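Local coordinates for transcriptional regulator, crp family (Thermotoga maritima, PDB 1O5L), which probably binds DNA and regulates transcription as a CRP-family member that pairs a cyclic nucleotide-binding domain with a helix-turn-helix domain, at residues I40-I45 with I98-K103; D14-L19 with K69-I74; V33-D38 with P87-A92; E48-T53 with A92-K97. All coordinates share one frame; numbering follows the deposited sequence.

Contact 1 of 4, residues I40-I45 with I98-K103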
loop_
_atom_site.group_PDB
_atom_site.type_symbol
_atom_site.label_atom_id
_atom_site.label_comp_id
_atom_site.label_asym_id
_atom_site.label_seq_id
_atom_site.Cartn_x
_atom_site.Cartn_y
_atom_site.Cartn_z
ATOM N N ILE A 40 6.899 13.842 4.231
ATOM C CA ILE A 40 7.561 13.082 3.181
ATOM C C ILE A 40 7.447 13.918 1.934
ATOM O O ILE A 40 6.353 14.075 1.365
ATOM C CB ILE A 40 6.912 11.695 2.954
ATOM C CG1 ILE A 40 6.927 10.889 4.246
ATOM C CG2 ILE A 40 7.612 10.962 1.776
ATOM C CD1 ILE A 40 6.511 9.425 4.096
ATOM N N GLU A 41 8.575 14.483 1.524
ATOM C CA GLU A 41 8.623 15.274 0.302
ATOM C C GLU A 41 9.342 14.555 -0.854
ATOM O O GLU A 41 8.872 14.534 -1.969
ATOM C CB GLU A 41 9.223 16.639 0.627
ATOM C CG GLU A 41 8.209 17.495 1.380
ATOM C CD GLU A 41 8.810 18.546 2.296
ATOM O OE1 GLU A 41 10.028 18.492 2.589
ATOM O OE2 GLU A 41 8.044 19.443 2.735
ATOM N N ASP A 42 10.485 13.975 -0.592
ATOM C CA ASP A 42 11.197 13.226 -1.594
ATOM C C ASP A 42 11.066 11.753 -1.256
ATOM O O ASP A 42 10.900 11.376 -0.073
ATOM C CB ASP A 42 12.659 13.625 -1.573
ATOM C CG ASP A 42 12.924 14.967 -2.239
ATOM O OD1 ASP A 42 12.090 15.695 -2.831
ATOM O OD2 ASP A 42 14.105 15.362 -2.228
ATOM N N VAL A 43 11.133 10.927 -2.298
ATOM C CA VAL A 43 11.280 9.492 -2.161
ATOM C C VAL A 43 12.764 9.199 -1.809
ATOM O O VAL A 43 13.710 9.611 -2.523
ATOM C CB VAL A 43 10.885 8.782 -3.480
ATOM C CG1 VAL A 43 11.087 7.272 -3.382
ATOM C CG2 VAL A 43 9.450 9.131 -3.877
ATOM N N LEU A 44 12.962 8.484 -0.710
ATOM C CA LEU A 44 14.304 8.175 -0.205
ATOM C C LEU A 44 14.646 6.710 -0.473
ATOM O O LEU A 44 13.840 5.818 -0.185
ATOM C CB LEU A 44 14.374 8.472 1.294
ATOM C CG LEU A 44 13.966 9.876 1.770
ATOM C CD1 LEU A 44 14.273 10.010 3.223
ATOM C CD2 LEU A 44 14.666 11.048 0.987
ATOM N N ILE A 45 15.842 6.465 -1.023
ATOM C CA ILE A 45 16.325 5.107 -1.287
ATOM C C ILE A 45 17.682 4.908 -0.618
ATOM O O ILE A 45 18.617 5.670 -0.879
ATOM C CB ILE A 45 16.425 4.841 -2.841
ATOM C CG1 ILE A 45 15.062 5.043 -3.518
ATOM C CG2 ILE A 45 16.949 3.425 -3.136
ATOM C CD1 ILE A 45 15.132 5.008 -5.042
ATOM N N ILE A 98 22.086 7.865 0.893
ATOM C CA ILE A 98 20.713 7.789 0.460
ATOM C C ILE A 98 20.561 8.579 -0.824
ATOM O O ILE A 98 21.263 9.560 -1.045
ATOM C CB ILE A 98 19.829 8.332 1.622
ATOM C CG1 ILE A 98 19.667 7.215 2.658
ATOM C CG2 ILE A 98 18.439 8.876 1.165
ATOM C CD1 ILE A 98 19.136 7.705 3.986
ATOM N N LEU A 99 19.641 8.112 -1.673
ATOM C CA LEU A 99 19.232 8.813 -2.876
ATOM C C LEU A 99 17.874 9.441 -2.583
ATOM O O LEU A 99 16.976 8.765 -2.046
ATOM C CB LEU A 99 19.106 7.847 -4.057
ATOM C CG LEU A 99 18.573 8.346 -5.417
ATOM C CD1 LEU A 99 19.394 9.502 -6.038
ATOM C CD2 LEU A 99 18.508 7.134 -6.380
ATOM N N SER A 100 17.739 10.711 -2.966
ATOM C CA SER A 100 16.566 11.500 -2.709
ATOM C C SER A 100 16.013 11.997 -4.056
ATOM O O SER A 100 16.628 12.851 -4.701
ATOM C CB SER A 100 16.961 12.703 -1.819
ATOM O OG SER A 100 15.825 13.462 -1.403
ATOM N N ILE A 101 14.884 11.448 -4.477
ATOM C CA ILE A 101 14.228 11.834 -5.725
ATOM C C ILE A 101 12.950 12.647 -5.443
ATOM O O ILE A 101 12.113 12.175 -4.691
ATOM C CB ILE A 101 13.832 10.563 -6.542
ATOM C CG1 ILE A 101 15.064 9.659 -6.764
ATOM C CG2 ILE A 101 13.196 10.956 -7.856
ATOM C CD1 ILE A 101 14.754 8.375 -7.467
ATOM N N PRO A 102 12.771 13.795 -6.099
ATOM C CA PRO A 102 11.529 14.565 -5.985
ATOM C C PRO A 102 10.303 13.733 -6.369
ATOM O O PRO A 102 10.326 12.971 -7.354
ATOM C CB PRO A 102 11.723 15.759 -6.951
ATOM C CG PRO A 102 13.193 15.852 -7.209
ATOM C CD PRO A 102 13.740 14.445 -7.001
ATOM N N LYS A 103 9.247 13.861 -5.567
ATOM C CA LYS A 103 8.043 13.065 -5.748
ATOM C C LYS A 103 7.482 13.113 -7.183
ATOM O O LYS A 103 7.032 12.098 -7.703
ATOM C CB LYS A 103 6.967 13.493 -4.747
ATOM C CG LYS A 103 6.651 12.437 -3.718
ATOM C CD LYS A 103 5.303 12.698 -2.964
ATOM C CE LYS A 103 5.530 13.038 -1.515
ATOM N NZ LYS A 103 4.231 13.291 -0.819
#

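Contact 2 of 4, residues D14-L19 with K69-I74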
loop_
_atom_site.group_PDB
_atom_site.type_symbol
_atom_site.label_atom_id
_atom_site.label_comp_id
_atom_site.label_asym_id
_atom_site.label_seq_id
_atom_site.Cartn_x
_atom_site.Cartn_y
_atom_site.Cartn_z
ATOM N N ASP A 14 17.044 -3.018 -10.494
ATOM C CA ASP A 14 18.251 -2.460 -9.852
ATOM C C ASP A 14 18.028 -0.949 -9.596
ATOM O O ASP A 14 18.144 -0.136 -10.507
ATOM C CB ASP A 14 19.455 -2.722 -10.768
ATOM C CG ASP A 14 20.775 -2.159 -10.225
ATOM O OD1 ASP A 14 20.748 -1.553 -9.113
ATOM O OD2 ASP A 14 21.876 -2.292 -10.866
ATOM N N LEU A 15 17.675 -0.592 -8.359
ATOM C CA LEU A 15 17.318 0.797 -8.036
ATOM C C LEU A 15 18.471 1.785 -8.205
ATOM O O LEU A 15 18.226 2.962 -8.358
ATOM C CB LEU A 15 16.701 0.939 -6.627
ATOM C CG LEU A 15 15.337 0.257 -6.468
ATOM C CD1 LEU A 15 14.851 0.252 -5.027
ATOM C CD2 LEU A 15 14.285 0.869 -7.403
ATOM N N LYS A 16 19.710 1.310 -8.214
ATOM C CA LYS A 16 20.862 2.192 -8.429
ATOM C C LYS A 16 20.880 2.851 -9.818
ATOM O O LYS A 16 21.571 3.865 -10.029
ATOM C CB LYS A 16 22.185 1.448 -8.153
ATOM C CG LYS A 16 22.417 1.164 -6.668
ATOM C CD LYS A 16 23.843 0.647 -6.379
ATOM C CE LYS A 16 24.107 0.519 -4.868
ATOM N NZ LYS A 16 25.563 0.451 -4.556
ATOM N N LYS A 17 20.128 2.280 -10.758
ATOM C CA LYS A 17 19.919 2.901 -12.072
ATOM C C LYS A 17 19.205 4.270 -11.999
ATOM O O LYS A 17 19.307 5.073 -12.938
ATOM C CB LYS A 17 19.138 1.965 -12.989
ATOM C CG LYS A 17 19.921 0.757 -13.421
ATOM C CD LYS A 17 19.073 -0.177 -14.290
ATOM C CE LYS A 17 19.887 -1.381 -14.722
ATOM N NZ LYS A 17 19.107 -2.285 -15.622
ATOM N N LEU A 18 18.514 4.536 -10.889
ATOM C CA LEU A 18 17.888 5.841 -10.684
ATOM C C LEU A 18 18.816 6.911 -10.115
ATOM O O LEU A 18 18.360 8.023 -9.888
ATOM C CB LEU A 18 16.645 5.736 -9.803
ATOM C CG LEU A 18 15.565 4.712 -10.212
ATOM C CD1 LEU A 18 14.368 4.710 -9.257
ATOM C CD2 LEU A 18 15.117 4.905 -11.624
ATOM N N LEU A 19 20.107 6.612 -9.926
ATOM C CA LEU A 19 21.047 7.603 -9.384
ATOM C C LEU A 19 21.003 8.998 -10.079
ATOM O O LEU A 19 21.077 10.001 -9.406
ATOM C CB LEU A 19 22.485 7.056 -9.387
ATOM C CG LEU A 19 22.929 6.262 -8.158
ATOM C CD1 LEU A 19 24.224 5.459 -8.414
ATOM C CD2 LEU A 19 23.116 7.196 -6.973
ATOM N N LYS A 69 18.361 -2.437 5.258
ATOM C CA LYS A 69 19.580 -2.708 4.510
ATOM C C LYS A 69 19.372 -2.268 3.063
ATOM O O LYS A 69 18.234 -2.157 2.611
ATOM C CB LYS A 69 19.918 -4.195 4.553
ATOM C CG LYS A 69 20.241 -4.754 5.947
ATOM C CD LYS A 69 21.683 -4.416 6.338
ATOM C CE LYS A 69 22.134 -5.107 7.625
ATOM N NZ LYS A 69 23.372 -4.445 8.191
ATOM N N PRO A 70 20.455 -1.993 2.333
ATOM C CA PRO A 70 20.328 -1.546 0.963
ATOM C C PRO A 70 19.963 -2.707 0.014
ATOM O O PRO A 70 20.246 -3.827 0.340
ATOM C CB PRO A 70 21.711 -0.966 0.650
ATOM C CG PRO A 70 22.569 -1.196 1.872
ATOM C CD PRO A 70 21.860 -2.120 2.754
ATOM N N VAL A 71 19.321 -2.477 -1.139
ATOM C CA VAL A 71 18.892 -1.182 -1.642
ATOM C C VAL A 71 17.384 -1.172 -1.619
ATOM O O VAL A 71 16.765 -1.974 -2.286
ATOM C CB VAL A 71 19.345 -0.979 -3.109
ATOM C CG1 VAL A 71 18.990 0.370 -3.598
ATOM C CG2 VAL A 71 20.845 -1.210 -3.256
ATOM N N GLN A 72 16.798 -0.213 -0.906
ATOM C CA GLN A 72 15.355 -0.175 -0.638
ATOM C C GLN A 72 14.816 1.236 -0.554
ATOM O O GLN A 72 15.496 2.110 -0.029
ATOM C CB GLN A 72 15.079 -0.761 0.760
ATOM C CG GLN A 72 14.956 -2.219 0.836
ATOM C CD GLN A 72 14.529 -2.627 2.255
ATOM O OE1 GLN A 72 13.423 -2.246 2.718
ATOM N NE2 GLN A 72 15.415 -3.376 2.967
ATOM N N ILE A 73 13.559 1.415 -0.980
ATOM C CA ILE A 73 12.789 2.641 -0.696
ATOM C C ILE A 73 12.367 2.663 0.778
ATOM O O ILE A 73 11.907 1.671 1.298
ATOM C CB ILE A 73 11.524 2.754 -1.584
ATOM C CG1 ILE A 73 11.885 2.716 -3.071
ATOM C CG2 ILE A 73 10.761 4.084 -1.269
ATOM C CD1 ILE A 73 10.741 2.320 -3.983
ATOM N N ILE A 74 12.531 3.807 1.425
ATOM C CA ILE A 74 12.107 4.031 2.793
ATOM C C ILE A 74 10.624 4.517 2.936
ATOM O O ILE A 74 10.238 5.540 2.367
ATOM C CB ILE A 74 13.048 5.061 3.426
ATOM C CG1 ILE A 74 14.468 4.489 3.436
ATOM C CG2 ILE A 74 12.556 5.457 4.847
ATOM C CD1 ILE A 74 15.521 5.501 3.723
#

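Contact 3 of 4, residues V33-D38 with P87-A92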
loop_
_atom_site.group_PDB
_atom_site.type_symbol
_atom_site.label_atom_id
_atom_site.label_comp_id
_atom_site.label_asym_id
_atom_site.label_seq_id
_atom_site.Cartn_x
_atom_site.Cartn_y
_atom_site.Cartn_z
ATOM N N VAL A 33 18.097 10.662 10.068
ATOM C CA VAL A 33 17.699 10.936 8.684
ATOM C C VAL A 33 16.362 11.716 8.641
ATOM O O VAL A 33 16.241 12.714 7.957
ATOM C CB VAL A 33 17.607 9.621 7.869
ATOM C CG1 VAL A 33 17.273 9.909 6.446
ATOM C CG2 VAL A 33 18.940 8.844 7.946
ATOM N N LYS A 34 15.368 11.239 9.382
ATOM C CA LYS A 34 14.095 11.933 9.547
ATOM C C LYS A 34 13.547 11.654 10.943
ATOM O O LYS A 34 13.822 10.596 11.557
ATOM C CB LYS A 34 13.056 11.444 8.545
ATOM C CG LYS A 34 13.352 11.695 7.083
ATOM C CD LYS A 34 13.165 13.162 6.723
ATOM C CE LYS A 34 13.673 13.467 5.338
ATOM N NZ LYS A 34 13.530 14.918 5.032
ATOM N N HIS A 35 12.789 12.624 11.447
ATOM C CA HIS A 35 12.019 12.462 12.670
ATOM C C HIS A 35 10.639 11.992 12.345
ATOM O O HIS A 35 10.084 12.312 11.288
ATOM C CB HIS A 35 11.871 13.782 13.420
ATOM C CG HIS A 35 13.162 14.309 13.923
ATOM N ND1 HIS A 35 13.971 15.124 13.163
ATOM C CD2 HIS A 35 13.823 14.081 15.082
ATOM C CE1 HIS A 35 15.061 15.407 13.854
ATOM N NE2 HIS A 35 14.993 14.789 15.023
ATOM N N GLN A 36 10.095 11.263 13.309
ATOM C CA GLN A 36 8.711 10.906 13.351
ATOM C C GLN A 36 7.903 12.188 13.134
ATOM O O GLN A 36 8.222 13.215 13.700
ATOM C CB GLN A 36 8.417 10.248 14.713
ATOM C CG GLN A 36 7.015 9.662 14.887
ATOM C CD GLN A 36 6.991 8.522 15.917
ATOM O OE1 GLN A 36 7.947 7.726 16.009
ATOM N NE2 GLN A 36 5.913 8.449 16.700
ATOM N N ASP A 37 6.884 12.099 12.276
ATOM C CA ASP A 37 6.033 13.231 11.836
ATOM C C ASP A 37 6.623 14.231 10.808
ATOM O O ASP A 37 5.910 15.133 10.388
ATOM C CB ASP A 37 5.449 13.989 13.029
ATOM C CG ASP A 37 4.717 13.077 13.983
ATOM O OD1 ASP A 37 4.169 12.046 13.523
ATOM O OD2 ASP A 37 4.648 13.302 15.213
ATOM N N ASP A 38 7.889 14.088 10.417
ATOM C CA ASP A 38 8.464 14.921 9.353
ATOM C C ASP A 38 7.699 14.666 8.043
ATOM O O ASP A 38 7.347 13.522 7.765
ATOM C CB ASP A 38 9.954 14.600 9.125
ATOM C CG ASP A 38 10.889 15.210 10.195
ATOM O OD1 ASP A 38 10.458 15.923 11.115
ATOM O OD2 ASP A 38 12.113 15.013 10.189
ATOM N N PRO A 87 6.317 7.807 9.738
ATOM C CA PRO A 87 5.673 7.257 10.958
ATOM C C PRO A 87 6.643 6.967 12.118
ATOM O O PRO A 87 6.209 6.768 13.234
ATOM C CB PRO A 87 5.047 5.938 10.462
ATOM C CG PRO A 87 5.948 5.485 9.306
ATOM C CD PRO A 87 6.500 6.767 8.703
ATOM N N VAL A 88 7.943 6.937 11.826
ATOM C CA VAL A 88 8.979 6.609 12.805
ATOM C C VAL A 88 10.175 7.510 12.614
ATOM O O VAL A 88 10.370 8.046 11.534
ATOM C CB VAL A 88 9.467 5.115 12.638
ATOM C CG1 VAL A 88 8.305 4.137 12.845
ATOM C CG2 VAL A 88 10.103 4.881 11.283
ATOM N N ASN A 89 10.984 7.661 13.653
ATOM C CA ASN A 89 12.348 8.126 13.487
ATOM C C ASN A 89 13.130 7.177 12.568
ATOM O O ASN A 89 13.026 5.957 12.693
ATOM C CB ASN A 89 13.060 8.184 14.824
ATOM C CG ASN A 89 12.658 9.360 15.673
ATOM O OD1 ASN A 89 11.826 10.181 15.310
ATOM N ND2 ASN A 89 13.281 9.455 16.820
ATOM N N VAL A 90 13.891 7.745 11.640
ATOM C CA VAL A 90 14.834 6.992 10.818
ATOM C C VAL A 90 16.240 7.478 11.179
ATOM O O VAL A 90 16.553 8.662 11.048
ATOM C CB VAL A 90 14.549 7.150 9.305
ATOM C CG1 VAL A 90 15.505 6.282 8.457
ATOM C CG2 VAL A 90 13.109 6.767 8.992
ATOM N N VAL A 91 17.079 6.549 11.638
ATOM C CA VAL A 91 18.396 6.865 12.175
ATOM C C VAL A 91 19.477 6.016 11.494
ATOM O O VAL A 91 19.248 4.844 11.220
ATOM C CB VAL A 91 18.439 6.572 13.677
ATOM C CG1 VAL A 91 19.769 7.072 14.285
ATOM C CG2 VAL A 91 17.232 7.196 14.387
ATOM N N ALA A 92 20.653 6.608 11.239
ATOM C CA ALA A 92 21.785 5.869 10.653
ATOM C C ALA A 92 22.395 4.949 11.704
ATOM O O ALA A 92 22.806 5.413 12.768
ATOM C CB ALA A 92 22.846 6.826 10.098
#

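Contact 4 of 4, residues E48-T53 with A92-K97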
loop_
_atom_site.group_PDB
_atom_site.type_symbol
_atom_site.label_atom_id
_atom_site.label_comp_id
_atom_site.label_asym_id
_atom_site.label_seq_id
_atom_site.Cartn_x
_atom_site.Cartn_y
_atom_site.Cartn_z
ATOM N N GLU A 48 23.639 2.573 0.457
ATOM C CA GLU A 48 24.636 1.838 1.202
ATOM C C GLU A 48 24.596 2.187 2.686
ATOM O O GLU A 48 24.191 3.291 3.055
ATOM C CB GLU A 48 26.039 2.040 0.641
ATOM C CG GLU A 48 26.364 3.396 0.067
ATOM C CD GLU A 48 27.801 3.447 -0.473
ATOM O OE1 GLU A 48 28.751 3.486 0.364
ATOM O OE2 GLU A 48 27.968 3.403 -1.731
ATOM N N GLY A 49 25.015 1.227 3.519
ATOM C CA GLY A 49 24.983 1.366 4.967
ATOM C C GLY A 49 23.829 0.604 5.614
ATOM O O GLY A 49 23.439 -0.470 5.150
ATOM N N THR A 50 23.309 1.149 6.709
ATOM C CA THR A 50 22.250 0.513 7.490
ATOM C C THR A 50 21.495 1.594 8.274
ATOM O O THR A 50 22.108 2.435 8.943
ATOM C CB THR A 50 22.832 -0.536 8.507
ATOM O OG1 THR A 50 23.655 -1.508 7.854
ATOM C CG2 THR A 50 21.731 -1.390 9.106
ATOM N N LEU A 51 20.163 1.539 8.213
ATOM C CA LEU A 51 19.315 2.437 8.970
ATOM C C LEU A 51 18.572 1.675 10.062
ATOM O O LEU A 51 18.384 0.461 9.951
ATOM C CB LEU A 51 18.324 3.118 8.044
ATOM C CG LEU A 51 18.948 3.776 6.814
ATOM C CD1 LEU A 51 17.876 4.389 5.981
ATOM C CD2 LEU A 51 19.983 4.826 7.232
ATOM N N LYS A 52 18.173 2.402 11.112
ATOM C CA LYS A 52 17.283 1.900 12.178
ATOM C C LYS A 52 15.993 2.707 12.236
ATOM O O LYS A 52 16.014 3.943 12.147
ATOM C CB LYS A 52 17.985 1.971 13.529
ATOM C CG LYS A 52 18.998 0.855 13.704
ATOM C CD LYS A 52 20.306 1.326 14.272
ATOM C CE LYS A 52 20.200 1.685 15.754
ATOM N NZ LYS A 52 21.386 1.111 16.504
ATOM N N THR A 53 14.868 2.008 12.348
ATOM C CA THR A 53 13.587 2.659 12.516
ATOM C C THR A 53 13.170 2.497 13.972
ATOM O O THR A 53 13.224 1.386 14.515
ATOM C CB THR A 53 12.509 2.111 11.543
ATOM O OG1 THR A 53 12.348 0.688 11.666
ATOM C CG2 THR A 53 12.897 2.327 10.088
ATOM N N ALA A 92 20.653 6.608 11.239
ATOM C CA ALA A 92 21.785 5.869 10.653
ATOM C C ALA A 92 22.395 4.949 11.704
ATOM O O ALA A 92 22.806 5.413 12.768
ATOM C CB ALA A 92 22.846 6.826 10.098
ATOM N N GLY A 93 22.418 3.648 11.410
ATOM C CA GLY A 93 23.053 2.662 12.274
ATOM C C GLY A 93 24.554 2.622 12.055
ATOM O O GLY A 93 25.314 2.248 12.951
ATOM N N GLU A 94 24.959 2.997 10.844
ATOM C CA GLU A 94 26.342 3.159 10.466
ATOM C C GLU A 94 26.422 4.243 9.386
ATOM O O GLU A 94 25.386 4.709 8.896
ATOM C CB GLU A 94 26.903 1.836 9.942
ATOM C CG GLU A 94 26.261 1.332 8.645
ATOM C CD GLU A 94 26.900 0.036 8.159
ATOM O OE1 GLU A 94 28.149 -0.016 8.071
ATOM O OE2 GLU A 94 26.169 -0.941 7.880
ATOM N N ASN A 95 27.637 4.636 9.007
ATOM C CA ASN A 95 27.815 5.590 7.896
ATOM C C ASN A 95 26.964 5.127 6.702
ATOM O O ASN A 95 27.041 3.973 6.289
ATOM C CB ASN A 95 29.293 5.707 7.467
ATOM C CG ASN A 95 30.181 6.337 8.538
ATOM O OD1 ASN A 95 29.714 6.723 9.610
ATOM N ND2 ASN A 95 31.480 6.413 8.258
ATOM N N SER A 96 26.126 6.000 6.176
ATOM C CA SER A 96 25.175 5.593 5.147
ATOM C C SER A 96 25.013 6.662 4.061
ATOM O O SER A 96 25.414 7.829 4.247
ATOM C CB SER A 96 23.825 5.282 5.784
ATOM O OG SER A 96 23.900 4.262 6.763
ATOM N N LYS A 97 24.462 6.245 2.919
ATOM C CA LYS A 97 24.176 7.135 1.794
ATOM C C LYS A 97 22.800 6.809 1.244
ATOM O O LYS A 97 22.412 5.651 1.110
ATOM C CB LYS A 97 25.203 6.999 0.664
ATOM C CG LYS A 97 26.643 7.088 1.127
ATOM C CD LYS A 97 27.629 7.142 -0.040
ATOM C CE LYS A 97 29.054 7.214 0.447
ATOM N NZ LYS A 97 30.001 7.013 -0.684
HETATM O O HOH W 1 29.463 5.312 -2.830
HETATM O O HOH W 2 28.093 3.691 3.165
#

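Contact 1 of 4, residues I40-I45 with I98-K103
Ile40 offers its carbonyl O to Lys103 NZ in a weak bond of 3.1 Å, and the same ammonium also bonds to Ile79 O. To get there the lysine chain, bent at chi3 (-112°), passes along the Glu41 carbonyl, with CG 3.5 Å from Glu41 O. Asp42 and Ser100 then meet side chain to side chain: Ser100 OG donates to Asp42 OD2 at 2.7 Å, using the anti lone pair of that oxygen. The serine hydroxyl lies anti to the backbone N (chi1 -174°), which turns it toward the carboxylate. An alanine in place of Asp42 is likely to leave this buried hydroxyl without its acceptor. From Val43 onward the backbones pair, Val43 bonding to Ile101 in both directions. Leu44, on the same face as Ser100, rests CD2 at 3.6 Å from Ser100 OG. Ile45 bonds both ways with Leu99, its N 2.8 Å from Leu99 O. On the other face Ile45 CD1 meets Ile101 CD1 at 4.2 Å, and Phe106 packs on Val43 and Ile101. The pairing of strands 42-48 and 96-102, inner neighbours in one of two four-stranded antiparallel sheets, is consistent with the beta-roll of cyclic nucleotide-binding domains.

Contact 2 of 4, residues D14-L19 with K69-I74
Leu15 lays its side chain against Val71, CB meeting Val71 CG1 at 3.8 Å, and reaches past it along the second segment. Its CG stands beside the backbone N (chi1 -66°) and the chain runs on extended, which carries CD1 to 4.0 Å from Val71 O and 4.3 Å from Ile73 CG1. One leucine spans two side chains of 69-74 and the carbonyl between them. Val71 answers with both of its branches: CG1, anti to the backbone N (chi1 -176°), takes the leucine, while CG2 meets the aliphatic part of Lys16. The extended lysine chain crosses the valine at about a right angle, with CE 4.0 Å from Val71 CG2, so a methylene rather than the ammonium makes the touch. Asp14 OD1 accepts from Lys16 N at 3.2 Å, an Asx turn that opens the 3-10 segment carrying Leu15 and Lys16; the N-H comes from above the carboxylate plane. In the second segment a cis peptide bond precedes Val71, just ahead of the short strand 72-73. Leu116 and Phe119 of helix 114-139 also pack on Leu15, and Phe120 on Ile73, so the contact belongs to the seam where the 3-10 segment 15-19 and the long helix meet the loop and short strand at an outer edge of the sheet. No hydrogen bond or salt bridge joins the two segments: the chemistry is apolar, and the attachment of the N-terminal segment to the chain around Val71 and Ile73 therefore rests on the fit of aliphatic surfaces.

Contact 3 of 4, residues V33-D38 with P87-A92
A classic beta bulge sets two residues, Val33 and Lys34, opposite the single residue Val90 at the edge of the sheet formed by strands 32-34, 89-92, 51-56 and 62-68, one of the two sheets of the roll. Val90 O is gripped by two N-H groups: Val33 N at 2.7 Å, tilted from the carbonyl plane, and Lys34 N at 3.3 Å, in that plane and on a lone pair. Val90 N returns a nearly straight bond to Lys34 O. Val33 points toward the second segment, its CB 4.0 Å from Val90 CG1, with Phe27 packed on it. Beyond the paired residues, a type II turn from His35 to Asp38 leads the chain away, and Asp38 OD2 accepts from His35 N while lying at the imidazole edge, in its plane. In Gln36 a first torsion of -174° swings CG away from the backbone N and over to Pro87 O, 3.4 Å from CG. Its OE1 accepts from Val56 N in strand 51-56. Val88 meets Phe136 of the second subunit. Where strand pairing ends, Asn89 takes over as acceptor: Gln36 N points at Asn89 OD1, in the side-chain carbonyl plane, 2.9 Å away, with an N-H...O angle of 174°.

Contact 4 of 4, residues E48-T53 with A92-K97
Glu48 and Lys97 form an antiparallel hydrogen-bonded pair, Lys97 N lying 3.0 Å from Glu48 O, whereas Leu51 pairs with Ala92 in a register shifted by two. The paired side chains run side by side in the same direction, Glu48 CD to Lys97 CD 3.7 Å. Their charged ends form a long salt bridge, and one water bridges Glu48 OE2 and Lys97 NZ. In the irregular middle, Gly93 N donates to Thr50 O at 2.8 Å, and Thr50 OG1 to Glu94 OE2 at 2.6 Å through the anti lone pair; Glu94 CG stands between its backbone N and carbonyl carbon (chi1 65°), which brings the chain over the Gly49-Thr50 peptide, CG 3.5 Å from Thr50 N. Ser96 OG accepts from Thr50 N at 3.2 Å and donates to Glu94 O at 2.6 Å. Without the hydroxyl, as with an alanine here, Thr50 N would probably lose its acceptor and Glu94 O its donor. Gly49 has backbone angles that alone call for glycine, and a CB would also run into Ser96 OG and Asn95 O. Lys69 NZ also bonds to Thr50 OG1, probably placing a positive charge near Glu94. Hydroxyls and a carboxylate thus supplement the backbone bond where regular pairing breaks.

How the contacts relate
From the N terminus, segment 14-19 is closed first in contact 2 onto 69-74, a loop that crosses all three others. Strand 32-34 leads to contact 3 with 87-92, and strand 42-48 follows into contact 1 with 98-103; these two also cross. Contact 4, between 48-53 and 92-97, falls wholly within the span of contact 1, while crossing contact 3, with which it shares Ala92. Contacts 1 and 3 lie in different sheets of the beta-roll, packed through Ile98 and Val33, and contact 4 sits where the chain passes from one sheet to the other. Contact 2 adds the N-terminal segment and strand 72-73, bonded to contact 1 through Leu44 and Ile74.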